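Local coordinates for protein oxidoreductase (Corynebacterium diphtheriae, PDB 3K1Y) that probably acts as a flavoprotein oxidoreductase of the NADPH-dependent FMN reductase family, using FMN as its cofactor, at residues I60-T65 with T73-E78; V91-P94 with Y100-L103; M106-L111 with S145-V150. All coordinates share one frame; numbering follows the deposited sequence.

Contact 1. Residues I60-T65 with T73-E78; sequences IPDLMT and TTKLEE. With SO4 (sulfate ion), chain J.
Asp-62 and Thr-73 meet through two side-chain rotations. Asp-62 turns CG opposite its own carbonyl carbon (chi1 -45°), and Thr-73 sets OG1 between its backbone N and carbonyl carbon (chi1 56°). The result is a helix N-cap with a carboxylate behind it. Thr-73 is the cap of helix 74-85, and its OG1 accepts from Leu-76 N at 3.1 Å. The same hydroxyl donates to Asp-62 OD2 over 2.7 Å. OD2 receives it on its anti lone pair, the one facing away from OD1. The two side chains cross at about a right angle. One bond taken and one given thus fix the rotation of the threonine hydroxyl. Water 1 makes a second bridge, donating to Asp-62 O and accepting from Thr-73 N. Lys-75 lays CE 3.7 Å from Asp-62 OD2, but its NZ does not touch the carboxylate. Nearby, Leu-63 CD1 meets Leu-76 CD1, and Leu-63 also packs on Leu-103 and Phe-107 of helix 102-110. The contact ties the short helix 60-63 to the start of helix 74-85 in this flavodoxin-like fold. At the same helix start, a sulfate, probably from the crystallisation liquor, accepts through O1 from Thr-74 N at 2.9 Å.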
ATOM      1  N   ILE A  60      -1.912   7.625 -27.153  1.00 27.38           N
ATOM      2  CA  ILE A  60      -0.572   8.059 -26.790  1.00 28.58           C
ATOM      3  C   ILE A  60      -0.256   9.496 -27.223  1.00 29.60           C
ATOM      4  O   ILE A  60       0.171  10.311 -26.408  1.00 29.74           O
ATOM      5  CB  ILE A  60       0.477   7.077 -27.329  1.00 29.60           C
ATOM      6  CG1 ILE A  60       0.210   5.684 -26.744  1.00 28.98           C
ATOM      7  CG2 ILE A  60       1.869   7.536 -26.926  1.00 31.09           C
ATOM      8  CD1 ILE A  60       1.105   4.592 -27.282  1.00 26.69           C
ATOM      9  N   PRO A  61      -0.463   9.832 -28.506  1.00 21.29           N
ATOM     10  CA  PRO A  61      -0.175  11.205 -28.936  1.00 22.18           C
ATOM     11  C   PRO A  61      -1.059  12.274 -28.284  1.00 21.79           C
ATOM     12  O   PRO A  61      -0.579  13.357 -27.959  1.00 23.16           O
ATOM     13  CB  PRO A  61      -0.352  11.146 -30.453  1.00 22.75           C
ATOM     14  CG  PRO A  61      -1.292   9.996 -30.653  1.00 22.72           C
ATOM     15  CD  PRO A  61      -0.804   8.980 -29.657  1.00 21.64           C
ATOM     16  N   ASP A  62      -2.340  11.982 -28.089  1.00 25.15           N
ATOM     17  CA  ASP A  62      -3.239  12.956 -27.466  1.00 25.40           C
ATOM     18  C   ASP A  62      -2.896  13.094 -25.987  1.00 25.52           C
ATOM     19  O   ASP A  62      -3.014  14.172 -25.395  1.00 24.86           O
ATOM     20  CB  ASP A  62      -4.699  12.512 -27.598  1.00 25.24           C
ATOM     21  CG  ASP A  62      -5.033  12.009 -28.989  1.00 26.98           C
ATOM     22  OD1 ASP A  62      -4.480  10.958 -29.383  1.00 26.17           O
ATOM     23  OD2 ASP A  62      -5.845  12.661 -29.685  1.00 29.84           O
ATOM     24  N   LEU A  63      -2.468  11.985 -25.396  1.00 23.82           N
ATOM     25  CA  LEU A  63      -2.115  11.958 -23.992  1.00 24.39           C
ATOM     26  C   LEU A  63      -0.821  12.719 -23.742  1.00 25.97           C
ATOM     27  O   LEU A  63      -0.777  13.622 -22.905  1.00 26.41           O
ATOM     28  CB  LEU A  63      -1.976  10.510 -23.523  1.00 23.55           C
ATOM     29  CG  LEU A  63      -2.819  10.070 -22.322  1.00 22.72           C
ATOM     30  CD1 LEU A  63      -4.230  10.616 -22.433  1.00 23.20           C
ATOM     31  CD2 LEU A  63      -2.836   8.554 -22.262  1.00 19.58           C
HETATM   32  N   MSE A  64       0.231  12.366 -24.467  0.50 90.38           N
HETATM   33  CA  MSE A  64       1.493  13.042 -24.267  0.50 92.93           C
HETATM   34  C   MSE A  64       1.577  14.416 -24.925  0.50 93.68           C
HETATM   35  O   MSE A  64       2.656  14.994 -25.041  0.50 94.47           O
HETATM   36  CB  MSE A  64       2.649  12.117 -24.666  0.50 47.13           C
HETATM   37  CG  MSE A  64       3.055  11.198 -23.492  0.50 46.87           C
HETATM   38 SE   MSE A  64       4.074   9.741 -23.854  0.50 47.03          SE
HETATM   39  CE  MSE A  64       2.887   8.441 -23.709  0.50 46.52           C
ATOM     40  N   THR A  65       0.426  14.932 -25.357  1.00 30.78           N
ATOM     41  CA  THR A  65       0.342  16.283 -25.914  1.00 31.30           C
ATOM     42  C   THR A  65      -0.250  17.083 -24.764  1.00 31.72           C
ATOM     43  O   THR A  65       0.040  18.267 -24.599  1.00 33.04           O
ATOM     44  CB  THR A  65      -0.590  16.394 -27.137  1.00 31.50           C
ATOM     45  OG1 THR A  65       0.137  16.053 -28.320  1.00 32.97           O
ATOM     46  CG2 THR A  65      -1.109  17.822 -27.298  1.00 30.44           C
ATOM     47  N   THR A  73      -6.930  17.269 -27.170  1.00 21.46           N
ATOM     48  CA  THR A  73      -7.353  17.182 -28.566  1.00 19.75           C
ATOM     49  C   THR A  73      -8.872  17.034 -28.565  1.00 19.46           C
ATOM     50  O   THR A  73      -9.462  16.722 -27.533  1.00 18.82           O
ATOM     51  CB  THR A  73      -6.784  15.929 -29.269  1.00 18.92           C
ATOM     52  OG1 THR A  73      -7.173  14.757 -28.541  1.00 14.01           O
ATOM     53  CG2 THR A  73      -5.281  15.997 -29.367  1.00 18.12           C
ATOM     54  N   THR A  74      -9.502  17.254 -29.715  1.00 19.42           N
ATOM     55  CA  THR A  74     -10.944  17.095 -29.800  1.00 19.64           C
ATOM     56  C   THR A  74     -11.275  15.697 -29.302  1.00 18.24           C
ATOM     57  O   THR A  74     -12.236  15.501 -28.556  1.00 18.79           O
ATOM     58  CB  THR A  74     -11.452  17.244 -31.253  1.00 20.60           C
ATOM     59  OG1 THR A  74     -11.457  18.627 -31.614  1.00 24.39           O
ATOM     60  CG2 THR A  74     -12.862  16.699 -31.393  1.00 18.67           C
ATOM     61  N   LYS A  75     -10.464  14.727 -29.707  1.00 22.63           N
ATOM     62  CA  LYS A  75     -10.683  13.347 -29.298  1.00 20.76           C
ATOM     63  C   LYS A  75     -10.680  13.146 -27.786  1.00 19.88           C
ATOM     64  O   LYS A  75     -11.584  12.511 -27.241  1.00 19.56           O
ATOM     65  CB  LYS A  75      -9.648  12.420 -29.939  1.00 20.05           C
ATOM     66  CG  LYS A  75      -9.735  10.983 -29.427  1.00 19.96           C
ATOM     67  CD  LYS A  75      -9.489   9.979 -30.530  1.00 22.42           C
ATOM     68  CE  LYS A  75      -8.109  10.124 -31.145  1.00 24.42           C
ATOM     69  NZ  LYS A  75      -7.992   9.261 -32.364  1.00 26.43           N
ATOM     70  N   LEU A  76      -9.663  13.686 -27.114  1.00 26.32           N
ATOM     71  CA  LEU A  76      -9.535  13.559 -25.665  1.00 25.16           C
ATOM     72  C   LEU A  76     -10.646  14.321 -24.943  1.00 25.35           C
ATOM     73  O   LEU A  76     -11.169  13.845 -23.929  1.00 25.55           O
ATOM     74  CB  LEU A  76      -8.157  14.061 -25.222  1.00 24.37           C
ATOM     75  CG  LEU A  76      -7.669  13.847 -23.784  1.00 24.63           C
ATOM     76  CD1 LEU A  76      -7.935  12.419 -23.314  1.00 18.83           C
ATOM     77  CD2 LEU A  76      -6.176  14.152 -23.738  1.00 24.60           C
ATOM     78  N   GLU A  77     -11.018  15.489 -25.464  1.00 24.01           N
ATOM     79  CA  GLU A  77     -12.084  16.272 -24.853  1.00 24.74           C
ATOM     80  C   GLU A  77     -13.377  15.465 -24.913  1.00 23.76           C
ATOM     81  O   GLU A  77     -14.182  15.493 -23.982  1.00 23.61           O
ATOM     82  CB  GLU A  77     -12.277  17.604 -25.586  1.00 26.56           C
ATOM     83  CG  GLU A  77     -13.367  18.503 -24.981  1.00 31.41           C
ATOM     84  CD  GLU A  77     -13.020  19.002 -23.581  1.00 39.78           C
ATOM     85  OE1 GLU A  77     -12.008  19.724 -23.430  1.00 41.52           O
ATOM     86  OE2 GLU A  77     -13.761  18.670 -22.628  1.00 42.84           O
ATOM     87  N   GLU A  78     -13.575  14.742 -26.011  1.00 18.04           N
ATOM     88  CA  GLU A  78     -14.773  13.927 -26.153  1.00 18.26           C
ATOM     89  C   GLU A  78     -14.751  12.751 -25.176  1.00 17.50           C
ATOM     90  O   GLU A  78     -15.777  12.392 -24.589  1.00 17.42           O
ATOM     91  CB  GLU A  78     -14.903  13.415 -27.585  1.00 18.56           C
ATOM     92  CG  GLU A  78     -15.496  14.425 -28.535  1.00 20.56           C
ATOM     93  CD  GLU A  78     -15.483  13.952 -29.975  1.00 23.01           C
ATOM     94  OE1 GLU A  78     -15.395  12.724 -30.197  1.00 21.85           O
ATOM     95  OE2 GLU A  78     -15.575  14.809 -30.880  1.00 22.30           O
TER
HETATM   96  S   SO4 J 185      -7.499  18.234 -32.916  1.00119.60           S
HETATM   97  O1  SO4 J 185      -7.924  18.671 -31.628  1.00119.61           O
HETATM   98  O2  SO4 J 185      -8.083  16.982 -33.272  1.00119.38           O
HETATM   99  O3  SO4 J 185      -8.018  19.204 -33.860  1.00120.07           O
HETATM  100  O4  SO4 J 185      -6.078  18.063 -32.895  1.00119.42           O
HETATM  101  O   HOH W   1      -4.578  16.217 -25.654  1.00 41.70           O

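Contact 2. Residues V91-P94 with Y100-L103; sequences VATP and YTGL
Thr-93 reaches from near the C-terminal end of strand 88-94 to the turn that starts helix 102-110. Its side chain makes the hydrogen bond that joins the two segments. CB leaves the strand toward residues 100-103 and splits into two branches. The methyl branch, CG2, lies between the backbone N and the carbonyl carbon. It touches Tyr-100, with CG2 to Tyr-100 CB at 3.9 Å. The hydroxyl branch stands opposite the backbone N (chi1 -177°), and this carries OG1 to the backbone of Thr-101. Thr-101 N donates to Thr-93 OG1 over a long 3.3 Å, but the bond is nearly straight at 170°. The hydroxyl also donates to Pro-94 O at 2.8 Å, meeting a lone pair of the carbonyl, within its plane. OG1 thus has two partners, and the short bond to Pro-94 O orients the hydroxyl.

Thr-101 is the N-cap residue of helix 102-110, though its side chain makes no capping bond. It slides past Thr-93 in the opposite direction, with the two OG1 atoms 3.6 Å apart. Its hydroxyl instead lies against the proline ring, Thr-101 OG1 to Pro-94 CG being 3.4 Å. The ring of Tyr-100 leads away from the strand toward Ala-139 and Leu-143 of helix 135-146. It also packs on Tyr-100 of the second subunit.

The arrangement closes the loop from strand to helix in the beta-alpha-beta unit formed by strand 88-94, helix 102-110 and strand 120-127. Strand 88-94 is the middle strand of the parallel sheet, between strands 12-18 and 120-127. Thr-93 touches Phe-104 of helix 102-110 and Leu-140 of helix 135-146, while Ala-92 and Pro-94 touch Thr-27 of helix 26-44.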
ATOM      1  N   VAL A  91     -11.983   0.033 -15.297  1.00 13.03           N
ATOM      2  CA  VAL A  91     -10.590   0.326 -15.589  1.00 12.11           C
ATOM      3  C   VAL A  91      -9.789  -0.961 -15.496  1.00 12.73           C
ATOM      4  O   VAL A  91      -9.896  -1.704 -14.518  1.00 13.96           O
ATOM      5  CB  VAL A  91      -9.987   1.384 -14.606  1.00 12.02           C
ATOM      6  CG1 VAL A  91     -10.698   2.715 -14.777  1.00 12.58           C
ATOM      7  CG2 VAL A  91     -10.092   0.900 -13.151  1.00 11.59           C
ATOM      8  N   ALA A  92      -8.999  -1.231 -16.526  1.00 18.20           N
ATOM      9  CA  ALA A  92      -8.198  -2.443 -16.563  1.00 19.26           C
ATOM     10  C   ALA A  92      -6.775  -2.065 -16.906  1.00 19.00           C
ATOM     11  O   ALA A  92      -6.539  -1.237 -17.785  1.00 19.04           O
ATOM     12  CB  ALA A  92      -8.745  -3.407 -17.603  1.00 20.07           C
ATOM     13  N   THR A  93      -5.826  -2.672 -16.208  1.00 16.95           N
ATOM     14  CA  THR A  93      -4.432  -2.373 -16.458  1.00 16.39           C
ATOM     15  C   THR A  93      -3.535  -3.588 -16.366  1.00 15.40           C
ATOM     16  O   THR A  93      -3.749  -4.475 -15.542  1.00 15.20           O
ATOM     17  CB  THR A  93      -3.874  -1.333 -15.443  1.00 15.88           C
ATOM     18  OG1 THR A  93      -2.513  -1.023 -15.771  1.00 17.54           O
ATOM     19  CG2 THR A  93      -3.895  -1.907 -14.020  1.00 14.35           C
ATOM     20  N   PRO A  94      -2.550  -3.673 -17.262  1.00 10.77           N
ATOM     21  CA  PRO A  94      -1.638  -4.810 -17.182  1.00 11.30           C
ATOM     22  C   PRO A  94      -0.777  -4.432 -15.968  1.00 10.71           C
ATOM     23  O   PRO A  94      -0.920  -3.335 -15.423  1.00 11.35           O
ATOM     24  CB  PRO A  94      -0.867  -4.738 -18.503  1.00 10.72           C
ATOM     25  CG  PRO A  94      -0.974  -3.294 -18.893  1.00 12.97           C
ATOM     26  CD  PRO A  94      -2.385  -2.948 -18.533  1.00 11.07           C
ATOM     27  N   TYR A 100       0.214  -0.554 -11.449  1.00 20.84           N
ATOM     28  CA  TYR A 100      -0.457  -0.124 -12.667  1.00 20.79           C
ATOM     29  C   TYR A 100       0.539   0.537 -13.607  1.00 21.87           C
ATOM     30  O   TYR A 100       1.598   0.993 -13.179  1.00 21.81           O
ATOM     31  CB  TYR A 100      -1.621   0.816 -12.348  1.00 20.21           C
ATOM     32  CG  TYR A 100      -1.294   2.006 -11.484  1.00 18.70           C
ATOM     33  CD1 TYR A 100      -0.298   2.916 -11.849  1.00 21.28           C
ATOM     34  CD2 TYR A 100      -2.039   2.271 -10.338  1.00 17.05           C
ATOM     35  CE1 TYR A 100      -0.061   4.070 -11.094  1.00 20.60           C
ATOM     36  CE2 TYR A 100      -1.810   3.412  -9.577  1.00 15.48           C
ATOM     37  CZ  TYR A 100      -0.826   4.307  -9.962  1.00 18.19           C
ATOM     38  OH  TYR A 100      -0.628   5.449  -9.222  1.00 19.42           O
ATOM     39  N   THR A 101       0.203   0.571 -14.888  1.00 18.89           N
ATOM     40  CA  THR A 101       1.090   1.141 -15.900  1.00 19.69           C
ATOM     41  C   THR A 101       1.240   2.656 -15.810  1.00 19.01           C
ATOM     42  O   THR A 101       0.325   3.360 -15.383  1.00 18.70           O
ATOM     43  CB  THR A 101       0.595   0.786 -17.317  1.00 20.07           C
ATOM     44  OG1 THR A 101       0.586  -0.637 -17.487  1.00 23.86           O
ATOM     45  CG2 THR A 101       1.500   1.382 -18.348  1.00 20.15           C
ATOM     46  N   GLY A 102       2.404   3.152 -16.216  1.00 19.28           N
ATOM     47  CA  GLY A 102       2.626   4.582 -16.195  1.00 19.36           C
ATOM     48  C   GLY A 102       1.608   5.234 -17.115  1.00 19.63           C
ATOM     49  O   GLY A 102       1.069   6.296 -16.800  1.00 19.53           O
ATOM     50  N   LEU A 103       1.333   4.585 -18.247  1.00 17.52           N
ATOM     51  CA  LEU A 103       0.376   5.109 -19.218  1.00 18.38           C
ATOM     52  C   LEU A 103      -1.029   5.167 -18.610  1.00 18.12           C
ATOM     53  O   LEU A 103      -1.787   6.113 -18.840  1.00 18.77           O
ATOM     54  CB  LEU A 103       0.369   4.244 -20.479  1.00 19.00           C
ATOM     55  CG  LEU A 103      -0.628   4.636 -21.582  1.00 19.83           C
ATOM     56  CD1 LEU A 103      -0.245   5.992 -22.167  1.00 21.49           C
ATOM     57  CD2 LEU A 103      -0.640   3.555 -22.674  1.00 18.64           C
TER

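Contact 3. Residues M106-L111 with S145-V150; sequences MFFDIL and SYMRAV
A Met-aromatic contact joins the C-terminal part of helix 102-110 to the turn that ends helix 135-146. Its partners are Phe-108 and Met-147, the latter a selenomethionine with SE in place of sulfur. SE lies at the ring edge, 5.5 Å from the Phe-108 centroid and 80° off the ring normal. The methyl comes closer. Met-147 CE approaches the ring obliquely and meets Phe-108 CD1, with CG and CE1 of the same ring farther off. The two side chains cross at about a right angle.

The selenomethionine chain runs extended from CB through CG to SE and bends only at its last torsion (chi3 -83°). That bend turns CE aside from the line of the chain and onto the CD1 side of the phenylalanine ring. Leu-111 adds a second, looser touch, with CD1 at 4.4 Å from Met-147 SE. Leu-111 also packs on Thr-80 and Leu-83 of helix 74-85.

Met-147 sits within a Schellman motif that ends helix 135-146. Arg-148, with positive phi, is the C-prime residue. Its N bonds to Ser-145 O at 2.8 Å, and Ala-149 N bonds to Leu-144 O. The chain then turns into strand 150-159. Phe-108 also touches Leu-143 and meets the ring of Phe-104. Lys-97 of the second subunit packs on Met-147, and its NZ bonds to Leu-111 O.

No hydrogen bond crosses between the two segments. The selenium and its methyl meet a ring and a leucine methyl, so the attraction is mainly dispersion and the hydrophobic effect, perhaps with a small electrostatic share from selenium at the ring edge.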
HETATM    1  N   MSE A 106      -0.932   8.032 -16.333  1.00 43.75           N
HETATM    2  CA  MSE A 106      -0.928   9.289 -17.053  1.00 44.87           C
HETATM    3  C   MSE A 106      -2.337   9.774 -17.347  1.00 45.26           C
HETATM    4  O   MSE A 106      -2.666  10.931 -17.094  1.00 48.11           O
HETATM    5  CB  MSE A 106      -0.148   9.139 -18.350  1.00 45.24           C
HETATM    6  CG  MSE A 106       0.163  10.452 -19.030  1.00 45.54           C
HETATM    7 SE   MSE A 106       1.363  10.151 -20.494  1.00 43.55          SE
HETATM    8  CE  MSE A 106       3.015   9.947 -19.486  1.00 43.69           C
ATOM      9  N   PHE A 107      -3.172   8.888 -17.878  1.00 19.11           N
ATOM     10  CA  PHE A 107      -4.546   9.248 -18.202  1.00 19.53           C
ATOM     11  C   PHE A 107      -5.205   9.913 -16.998  1.00 21.05           C
ATOM     12  O   PHE A 107      -5.686  11.047 -17.089  1.00 22.93           O
ATOM     13  CB  PHE A 107      -5.351   8.011 -18.617  1.00 18.53           C
ATOM     14  CG  PHE A 107      -6.794   8.309 -18.958  1.00 17.75           C
ATOM     15  CD1 PHE A 107      -7.126   8.967 -20.142  1.00 16.33           C
ATOM     16  CD2 PHE A 107      -7.819   7.945 -18.086  1.00 14.07           C
ATOM     17  CE1 PHE A 107      -8.464   9.255 -20.455  1.00 15.34           C
ATOM     18  CE2 PHE A 107      -9.153   8.227 -18.385  1.00 14.89           C
ATOM     19  CZ  PHE A 107      -9.475   8.885 -19.577  1.00 17.08           C
ATOM     20  N   PHE A 108      -5.222   9.215 -15.868  1.00 20.33           N
ATOM     21  CA  PHE A 108      -5.820   9.776 -14.666  1.00 21.64           C
ATOM     22  C   PHE A 108      -5.202  11.115 -14.287  1.00 22.75           C
ATOM     23  O   PHE A 108      -5.924  12.051 -13.939  1.00 24.47           O
ATOM     24  CB  PHE A 108      -5.717   8.782 -13.513  1.00 21.06           C
ATOM     25  CG  PHE A 108      -6.621   7.606 -13.676  1.00 23.40           C
ATOM     26  CD1 PHE A 108      -7.950   7.678 -13.273  1.00 24.20           C
ATOM     27  CD2 PHE A 108      -6.175   6.455 -14.323  1.00 23.02           C
ATOM     28  CE1 PHE A 108      -8.827   6.627 -13.516  1.00 25.49           C
ATOM     29  CE2 PHE A 108      -7.044   5.395 -14.572  1.00 21.68           C
ATOM     30  CZ  PHE A 108      -8.373   5.482 -14.169  1.00 22.63           C
ATOM     31  N   ASP A 109      -3.876  11.222 -14.365  1.00 19.77           N
ATOM     32  CA  ASP A 109      -3.223  12.488 -14.036  1.00 20.94           C
ATOM     33  C   ASP A 109      -3.831  13.635 -14.845  1.00 22.33           C
ATOM     34  O   ASP A 109      -3.977  14.755 -14.356  1.00 21.98           O
ATOM     35  CB  ASP A 109      -1.720  12.437 -14.344  1.00 19.94           C
ATOM     36  CG  ASP A 109      -0.976  11.424 -13.500  1.00 19.45           C
ATOM     37  OD1 ASP A 109      -1.424  11.125 -12.372  1.00 19.13           O
ATOM     38  OD2 ASP A 109       0.077  10.942 -13.960  1.00 18.25           O
ATOM     39  N   ILE A 110      -4.182  13.337 -16.092  1.00 25.18           N
ATOM     40  CA  ILE A 110      -4.726  14.323 -17.021  1.00 25.36           C
ATOM     41  C   ILE A 110      -6.144  14.810 -16.722  1.00 26.37           C
ATOM     42  O   ILE A 110      -6.538  15.880 -17.175  1.00 27.67           O
ATOM     43  CB  ILE A 110      -4.654  13.759 -18.484  1.00 25.04           C
ATOM     44  CG1 ILE A 110      -3.840  14.704 -19.352  1.00 24.89           C
ATOM     45  CG2 ILE A 110      -6.044  13.557 -19.081  1.00 24.59           C
ATOM     46  CD1 ILE A 110      -2.391  14.824 -18.926  1.00 30.43           C
ATOM     47  N   LEU A 111      -6.901  14.028 -15.960  1.00 16.68           N
ATOM     48  CA  LEU A 111      -8.289  14.369 -15.635  1.00 17.45           C
ATOM     49  C   LEU A 111      -8.437  15.537 -14.669  1.00 19.26           C
ATOM     50  O   LEU A 111      -7.507  15.854 -13.927  1.00 19.92           O
ATOM     51  CB  LEU A 111      -8.995  13.150 -15.038  1.00 16.31           C
ATOM     52  CG  LEU A 111      -8.936  11.832 -15.817  1.00 13.88           C
ATOM     53  CD1 LEU A 111      -9.543  10.729 -14.955  1.00 11.11           C
ATOM     54  CD2 LEU A 111      -9.676  11.954 -17.155  1.00  7.26           C
ATOM     55  N   SER A 145     -10.194   5.970  -5.102  1.00 17.80           N
ATOM     56  CA  SER A 145     -10.788   6.533  -3.894  1.00 18.12           C
ATOM     57  C   SER A 145     -10.344   7.969  -3.705  1.00 18.30           C
ATOM     58  O   SER A 145     -11.126   8.809  -3.267  1.00 19.19           O
ATOM     59  CB  SER A 145     -10.406   5.709  -2.669  1.00 18.07           C
ATOM     60  OG  SER A 145     -11.006   4.427  -2.746  1.00 21.77           O
ATOM     61  N   TYR A 146      -9.088   8.255  -4.029  1.00 16.19           N
ATOM     62  CA  TYR A 146      -8.592   9.615  -3.905  1.00 17.58           C
ATOM     63  C   TYR A 146      -9.418  10.560  -4.779  1.00 18.36           C
ATOM     64  O   TYR A 146      -9.569  11.733  -4.457  1.00 19.70           O
ATOM     65  CB  TYR A 146      -7.129   9.717  -4.335  1.00 17.76           C
ATOM     66  CG  TYR A 146      -6.658  11.151  -4.380  1.00 18.19           C
ATOM     67  CD1 TYR A 146      -6.478  11.886  -3.204  1.00 19.42           C
ATOM     68  CD2 TYR A 146      -6.457  11.798  -5.599  1.00 21.78           C
ATOM     69  CE1 TYR A 146      -6.111  13.236  -3.249  1.00 23.03           C
ATOM     70  CE2 TYR A 146      -6.096  13.141  -5.654  1.00 23.71           C
ATOM     71  CZ  TYR A 146      -5.924  13.854  -4.483  1.00 24.60           C
ATOM     72  OH  TYR A 146      -5.574  15.183  -4.551  1.00 26.84           O
HETATM   73  N   MSE A 147      -9.932  10.057  -5.896  1.00 48.13           N
HETATM   74  CA  MSE A 147     -10.734  10.902  -6.765  1.00 49.24           C
HETATM   75  C   MSE A 147     -12.203  10.829  -6.397  1.00 50.81           C
HETATM   76  O   MSE A 147     -13.067  11.351  -7.101  1.00 51.95           O
HETATM   77  CB  MSE A 147     -10.519  10.526  -8.223  1.00 47.97           C
HETATM   78  CG  MSE A 147      -9.213  11.067  -8.750  1.00 47.57           C
HETATM   79 SE   MSE A 147      -8.880  10.624 -10.569  1.00 44.73          SE
HETATM   80  CE  MSE A 147      -8.150   8.867 -10.275  1.00 43.05           C
ATOM     81  N   ARG A 148     -12.464  10.175  -5.272  1.00 16.62           N
ATOM     82  CA  ARG A 148     -13.805  10.024  -4.744  1.00 17.40           C
ATOM     83  C   ARG A 148     -14.743   9.162  -5.576  1.00 16.78           C
ATOM     84  O   ARG A 148     -15.963   9.322  -5.517  1.00 17.81           O
ATOM     85  CB  ARG A 148     -14.418  11.403  -4.489  1.00 18.41           C
ATOM     86  CG  ARG A 148     -13.640  12.234  -3.477  1.00 18.85           C
ATOM     87  CD  ARG A 148     -14.215  13.628  -3.367  1.00 21.65           C
ATOM     88  NE  ARG A 148     -15.605  13.609  -2.917  1.00 28.30           N
ATOM     89  CZ  ARG A 148     -16.414  14.662  -2.958  1.00 28.28           C
ATOM     90  NH1 ARG A 148     -15.963  15.813  -3.432  1.00 29.85           N
ATOM     91  NH2 ARG A 148     -17.666  14.562  -2.536  1.00 27.40           N
ATOM     92  N   ALA A 149     -14.174   8.250  -6.355  1.00 18.59           N
ATOM     93  CA  ALA A 149     -14.984   7.320  -7.136  1.00 19.81           C
ATOM     94  C   ALA A 149     -15.463   6.256  -6.136  1.00 20.83           C
ATOM     95  O   ALA A 149     -14.742   5.927  -5.190  1.00 22.35           O
ATOM     96  CB  ALA A 149     -14.139   6.665  -8.213  1.00 18.24           C
ATOM     97  N   VAL A 150     -16.672   5.731  -6.301  1.00 19.65           N
ATOM     98  CA  VAL A 150     -17.103   4.695  -5.371  1.00 19.42           C
ATOM     99  C   VAL A 150     -16.739   3.377  -6.043  1.00 18.41           C
ATOM    100  O   VAL A 150     -17.330   2.992  -7.053  1.00 18.91           O
ATOM    101  CB  VAL A 150     -18.655   4.792  -5.011  1.00 21.45           C
ATOM    102  CG1 VAL A 150     -19.240   6.097  -5.525  1.00 20.08           C
ATOM    103  CG2 VAL A 150     -19.427   3.592  -5.527  1.00 21.04           C
TER

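Overall arrangement
The contacts follow one another along the chain, contact 1 closing before contact 2 opens and contact 2 before contact 3. Helix 102-110 connects them. Contact 2 holds its start and contact 3 its end, their centres about 13 Å apart, and Val-91 CG1 touches Phe-108 CZ at 3.7 Å. Contact 1 lies about 17 Å, centre to centre, from each of the others, farther from the chain centre. It leans on the same helix where Met-64 meets Met-106 and Leu-76 meets Phe-107. Helix 102-110 thus meets strand 88-94 at its start, the turn after helix 135-146 near its end, and residues of contact 1 alongside. All three also touch the second subunit, so the region is part of a subunit interface.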